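Local coordinates for protein isocitrate dehydrogenase [NAD] subunit 1, mitochondrial (Saccharomyces cerevisiae, PDB 3BLX) that is one of the two kinds of subunit of an octameric mitochondrial enzyme that oxidises isocitrate to 2-oxoglutarate and carbon dioxide, reducing NAD(+) in the citric acid cycle, at residues Val20-Gly25 against Ile75-Leu80; Ala267-Gly272 against Thr296-His301. All blocks are in the same frame, centred on the assembly; numbering follows the deposited sequence.

Contact 1: Val20-Gly25 against Ile75-Leu80; sequences VTLIPG and IGLKGL
The carbonyl O of Ile23 accepts the amide N of Gly79 at 2.7 Å in an almost straight bond (173° at the hydrogen), and the CA of Lys78 adds a C-H...O contact to the same oxygen. Leu77 works both ways: its N reaches Thr21 O at 2.8 Å, and its O receives Ile23 N at 2.9 Å. With Thr21 N bonded to Ile75 O at 3.1 Å, these alternating bonds define a parallel pair, which the 2° between the strand axes confirms. Leu22 and Leu77 lie side by side on one face, pointing the same way; with CG anti to the backbone N (chi1 -173°), Leu22 brings CD1 to 3.7 Å from Leu77 CB. Thr21, Ile23 and Lys78 occupy the other face. There Lys78 NZ forms a salt bridge with Asp86, and its side chain stands about 10 Å from that of Arg98, a substrate-binding residue by similarity. Strand 47-51 flanks Val20-Gly25 on its far edge. Helix 27-42 packs on the leucine face, as does Met291 of helix 289-302 against Leu77, whereas Ser69 and Asn73 of helix 60-73 hydrogen-bond Thr21 OG1 on the opposite face.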
loop_
_atom_site.group_PDB
_atom_site.type_symbol
_atom_site.label_atom_id
_atom_site.label_comp_id
_atom_site.label_asym_id
_atom_site.label_seq_id
_atom_site.Cartn_x
_atom_site.Cartn_y
_atom_site.Cartn_z
ATOM N N VAL E 20 23.781 -10.928 11.844
ATOM C CA VAL E 20 22.589 -11.460 12.494
ATOM C C VAL E 20 22.343 -10.925 13.909
ATOM O O VAL E 20 23.255 -10.714 14.690
ATOM C CB VAL E 20 22.497 -13.002 12.434
ATOM C CG1 VAL E 20 23.551 -13.555 11.479
ATOM C CG2 VAL E 20 22.576 -13.595 13.809
ATOM N N THR E 21 21.080 -10.670 14.204
ATOM C CA THR E 21 20.673 -10.224 15.526
ATOM C C THR E 21 20.935 -11.309 16.573
ATOM O O THR E 21 20.630 -12.503 16.358
ATOM C CB THR E 21 19.191 -9.802 15.530
ATOM O OG1 THR E 21 19.016 -8.733 14.609
ATOM C CG2 THR E 21 18.737 -9.305 16.904
ATOM N N LEU E 22 21.532 -10.901 17.690
ATOM C CA LEU E 22 21.769 -11.818 18.794
ATOM C C LEU E 22 21.112 -11.245 20.034
ATOM O O LEU E 22 21.434 -10.135 20.464
ATOM C CB LEU E 22 23.267 -12.008 19.042
ATOM C CG LEU E 22 23.583 -13.085 20.071
ATOM C CD1 LEU E 22 22.917 -14.356 19.682
ATOM C CD2 LEU E 22 25.033 -13.295 20.112
ATOM N N ILE E 23 20.168 -11.988 20.597
ATOM C CA ILE E 23 19.475 -11.556 21.805
ATOM C C ILE E 23 19.722 -12.618 22.855
ATOM O O ILE E 23 19.039 -13.649 22.864
ATOM C CB ILE E 23 17.961 -11.462 21.564
ATOM C CG1 ILE E 23 17.633 -10.455 20.469
ATOM C CG2 ILE E 23 17.235 -11.077 22.822
ATOM C CD1 ILE E 23 16.241 -10.623 19.875
ATOM N N PRO E 24 20.700 -12.390 23.749
ATOM C CA PRO E 24 21.207 -13.462 24.612
ATOM C C PRO E 24 20.229 -13.846 25.719
ATOM O O PRO E 24 20.104 -15.008 26.047
ATOM C CB PRO E 24 22.487 -12.863 25.196
ATOM C CG PRO E 24 22.768 -11.641 24.368
ATOM C CD PRO E 24 21.433 -11.139 23.982
ATOM N N GLY E 25 19.518 -12.887 26.275
ATOM C CA GLY E 25 18.576 -13.215 27.325
ATOM C C GLY E 25 19.132 -12.975 28.710
ATOM O O GLY E 25 19.908 -12.053 28.924
ATOM N N ILE E 75 17.307 -12.027 10.263
ATOM C CA ILE E 75 17.648 -13.290 10.906
ATOM C C ILE E 75 18.116 -13.042 12.335
ATOM O O ILE E 75 18.869 -12.102 12.611
ATOM C CB ILE E 75 18.759 -14.024 10.124
ATOM C CG1 ILE E 75 18.300 -14.235 8.699
ATOM C CG2 ILE E 75 18.980 -15.398 10.702
ATOM C CD1 ILE E 75 17.013 -15.074 8.606
ATOM N N GLY E 76 17.691 -13.895 13.251
ATOM C CA GLY E 76 18.081 -13.716 14.641
ATOM C C GLY E 76 18.341 -14.990 15.410
ATOM O O GLY E 76 17.799 -16.046 15.103
ATOM N N LEU E 77 19.192 -14.881 16.420
ATOM C CA LEU E 77 19.463 -15.986 17.331
ATOM C C LEU E 77 19.117 -15.464 18.705
ATOM O O LEU E 77 19.594 -14.415 19.122
ATOM C CB LEU E 77 20.935 -16.417 17.277
ATOM C CG LEU E 77 21.244 -17.910 17.435
ATOM C CD1 LEU E 77 22.507 -18.102 18.211
ATOM C CD2 LEU E 77 20.164 -18.610 18.147
ATOM N N LYS E 78 18.287 -16.204 19.405
ATOM C CA LYS E 78 17.724 -15.717 20.633
ATOM C C LYS E 78 17.917 -16.722 21.766
ATOM O O LYS E 78 17.649 -17.898 21.595
ATOM C CB LYS E 78 16.248 -15.394 20.393
ATOM C CG LYS E 78 15.379 -15.319 21.606
ATOM C CD LYS E 78 14.100 -14.589 21.270
ATOM C CE LYS E 78 12.889 -15.152 22.043
ATOM N NZ LYS E 78 13.179 -15.421 23.485
ATOM N N GLY E 79 18.393 -16.241 22.918
ATOM C CA GLY E 79 18.519 -17.060 24.121
ATOM C C GLY E 79 17.241 -17.124 24.953
ATOM O O GLY E 79 16.136 -16.970 24.428
ATOM N N LEU E 80 17.372 -17.350 26.253
ATOM C CA LEU E 80 16.188 -17.487 27.094
ATOM C C LEU E 80 16.126 -16.466 28.209
ATOM O O LEU E 80 17.155 -16.015 28.685
ATOM C CB LEU E 80 16.144 -18.860 27.753
ATOM C CG LEU E 80 15.913 -20.087 26.898
ATOM C CD1 LEU E 80 15.083 -19.705 25.673
ATOM C CD2 LEU E 80 17.258 -20.690 26.529
#

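Contact 2: Ala267-Gly272 against Thr296-His301; sequences AVFEPG and TLMLNH
The phenyl ring of Phe269 presents one face to the backbone and CB of Met298: Met298 CA stands 3.5 Å above the ring plane over its centre, and Met298 CB makes a CH-pi contact, 3.7 Å from the ring centroid and close to the ring normal. Leu297 CB touches Phe269 CD1 at 3.6 Å; Leu297 C and His301 CB come in obliquely, the latter 3.8 Å from Phe269 CZ. The imidazole of His301 lies near as well, but with centroids 5.8 Å apart and planes at 59° the two rings are neither stacked nor edge-to-face. Met298 SD completes a Met-aromatic contact at 5.4 Å from the Phe269 centroid, again oblique. Its chain carries CG anti to the backbone N (chi1 -175°), which runs CG past Phe269 CD2 and CE2.

This is helix-on-sheet packing in the isocitrate/isopropylmalate dehydrogenase fold: helix 289-302 lies against the mixed sheet that holds strand 267-269. That strand and the helical segment 296-301 run roughly antiparallel, 150° between their N-to-C directions. No hydrogen bond joins them; the attachment is by packing of the Phe269 ring on helix backbone and side chains. Leu297 and Met298 are neighbours in one turn, and His301, whose N bonds to Leu297 O, stands one turn further on, so all three reach the same Phe269 ring from the helix side. An alanine in place of Phe269 would probably open a gap beneath Met298 and strip Leu297 and His301 of their shared apolar partner. At the start of the strand Ala267 CB meets His301 CE1 at 4.0 Å, where the histidine is exposed to solvent. Ile75 of the adjoining strand touches Ala267, Met298 and His301, while Ala260 of strand 258-262 packs against Phe269; on the other side of the helix, Leu299 faces Ala308 and Ile311 of helix 306-320.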
loop_
_atom_site.group_PDB
_atom_site.type_symbol
_atom_site.label_atom_id
_atom_site.label_comp_id
_atom_site.label_asym_id
_atom_site.label_seq_id
_atom_site.Cartn_x
_atom_site.Cartn_y
_atom_site.Cartn_z
ATOM N N ALA E 267 13.174 -14.704 10.417
ATOM C CA ALA E 267 13.359 -15.989 11.066
ATOM C C ALA E 267 14.137 -15.739 12.340
ATOM O O ALA E 267 15.075 -14.943 12.371
ATOM C CB ALA E 267 14.086 -16.944 10.164
ATOM N N VAL E 268 13.743 -16.408 13.403
ATOM C CA VAL E 268 14.431 -16.251 14.670
ATOM C C VAL E 268 14.655 -17.636 15.255
ATOM O O VAL E 268 13.708 -18.402 15.432
ATOM C CB VAL E 268 13.584 -15.420 15.658
ATOM C CG1 VAL E 268 14.152 -15.520 17.061
ATOM C CG2 VAL E 268 13.476 -13.970 15.212
ATOM N N PHE E 269 15.908 -17.959 15.544
ATOM C CA PHE E 269 16.256 -19.298 16.018
ATOM C C PHE E 269 16.486 -19.317 17.511
ATOM O O PHE E 269 17.045 -18.376 18.057
ATOM C CB PHE E 269 17.459 -19.835 15.245
ATOM C CG PHE E 269 17.181 -19.992 13.785
ATOM C CD1 PHE E 269 16.757 -21.204 13.272
ATOM C CD2 PHE E 269 17.240 -18.900 12.946
ATOM C CE1 PHE E 269 16.464 -21.333 11.940
ATOM C CE2 PHE E 269 16.948 -19.015 11.608
ATOM C CZ PHE E 269 16.563 -20.248 11.102
ATOM N N GLU E 270 16.020 -20.381 18.169
ATOM C CA GLU E 270 15.956 -20.420 19.632
ATOM C C GLU E 270 15.511 -21.786 20.074
ATOM O O GLU E 270 14.747 -22.439 19.379
ATOM C CB GLU E 270 14.961 -19.388 20.170
ATOM C CG GLU E 270 13.523 -19.883 20.216
ATOM C CD GLU E 270 12.602 -19.046 21.126
ATOM O OE1 GLU E 270 13.108 -18.361 22.044
ATOM O OE2 GLU E 270 11.362 -19.078 20.927
ATOM N N PRO E 271 15.984 -22.224 21.239
ATOM C CA PRO E 271 15.634 -23.539 21.792
ATOM C C PRO E 271 14.112 -23.778 21.829
ATOM O O PRO E 271 13.332 -22.935 22.296
ATOM C CB PRO E 271 16.203 -23.483 23.206
ATOM C CG PRO E 271 17.302 -22.494 23.140
ATOM C CD PRO E 271 16.848 -21.452 22.147
ATOM N N GLY E 272 13.712 -24.949 21.346
ATOM C CA GLY E 272 12.335 -25.227 21.071
ATOM C C GLY E 272 11.431 -25.415 22.273
ATOM O O GLY E 272 10.204 -25.459 22.116
ATOM N N THR E 296 22.555 -24.253 14.326
ATOM C CA THR E 296 22.843 -24.897 13.064
ATOM C C THR E 296 21.648 -24.827 12.127
ATOM O O THR E 296 21.831 -24.720 10.921
ATOM C CB THR E 296 23.370 -26.336 13.229
ATOM O OG1 THR E 296 22.299 -27.217 13.558
ATOM C CG2 THR E 296 24.421 -26.377 14.302
ATOM N N LEU E 297 20.429 -24.863 12.670
ATOM C CA LEU E 297 19.234 -24.590 11.865
ATOM C C LEU E 297 19.377 -23.237 11.188
ATOM O O LEU E 297 19.038 -23.079 10.025
ATOM C CB LEU E 297 17.974 -24.599 12.717
ATOM C CG LEU E 297 17.514 -25.965 13.221
ATOM C CD1 LEU E 297 16.188 -25.870 13.980
ATOM C CD2 LEU E 297 17.363 -26.898 12.054
ATOM N N MET E 298 19.886 -22.265 11.924
ATOM C CA MET E 298 20.139 -20.934 11.390
ATOM C C MET E 298 21.186 -20.963 10.271
ATOM O O MET E 298 21.020 -20.320 9.246
ATOM C CB MET E 298 20.549 -19.962 12.499
ATOM C CG MET E 298 20.707 -18.565 12.011
ATOM S SD MET E 298 21.501 -17.508 13.209
ATOM C CE MET E 298 23.138 -18.263 13.272
ATOM N N LEU E 299 22.261 -21.717 10.466
ATOM C CA LEU E 299 23.289 -21.849 9.444
ATOM C C LEU E 299 22.698 -22.416 8.144
ATOM O O LEU E 299 22.912 -21.858 7.065
ATOM C CB LEU E 299 24.440 -22.722 9.953
ATOM C CG LEU E 299 25.328 -22.091 11.036
ATOM C CD1 LEU E 299 26.310 -23.100 11.573
ATOM C CD2 LEU E 299 26.059 -20.846 10.546
ATOM N N ASN E 300 21.960 -23.517 8.255
ATOM C CA ASN E 300 21.236 -24.096 7.129
ATOM C C ASN E 300 20.438 -23.040 6.369
ATOM O O ASN E 300 20.515 -22.930 5.154
ATOM C CB ASN E 300 20.268 -25.182 7.604
ATOM C CG ASN E 300 20.971 -26.500 7.945
ATOM O OD1 ASN E 300 22.127 -26.728 7.574
ATOM N ND2 ASN E 300 20.262 -27.376 8.643
ATOM N N HIS E 301 19.672 -22.259 7.111
ATOM C CA HIS E 301 18.834 -21.236 6.539
ATOM C C HIS E 301 19.627 -20.139 5.820
ATOM O O HIS E 301 19.191 -19.594 4.806
ATOM C CB HIS E 301 18.014 -20.604 7.650
ATOM C CG HIS E 301 16.812 -19.870 7.162
ATOM N ND1 HIS E 301 16.764 -18.495 7.086
ATOM C CD2 HIS E 301 15.601 -20.318 6.738
ATOM C CE1 HIS E 301 15.583 -18.120 6.624
ATOM N NE2 HIS E 301 14.852 -19.206 6.420
#

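In the fold
From the N terminus, strand 17-25 leads through helix 27-42, strand 47-51 and helix 60-73 before the chain returns as strand 75-80, closing the loop of contact 1. Contact 2 opens much later: the chain passes from strand 267-269 to helix 289-302, which turns back against it. The two closures therefore follow in series, neither nested nor crossed. They meet in space, centres 10 Å apart, because strand 75-80 has 267-269 as its other parallel neighbour: Gly76 O lies 2.7 Å from Phe269 N, and Lys78 N 2.8 Å from Phe269 O, both probable hydrogen bonds. Early and late parts of the sequence thus share one sheet, with helix 289-302 packed against it.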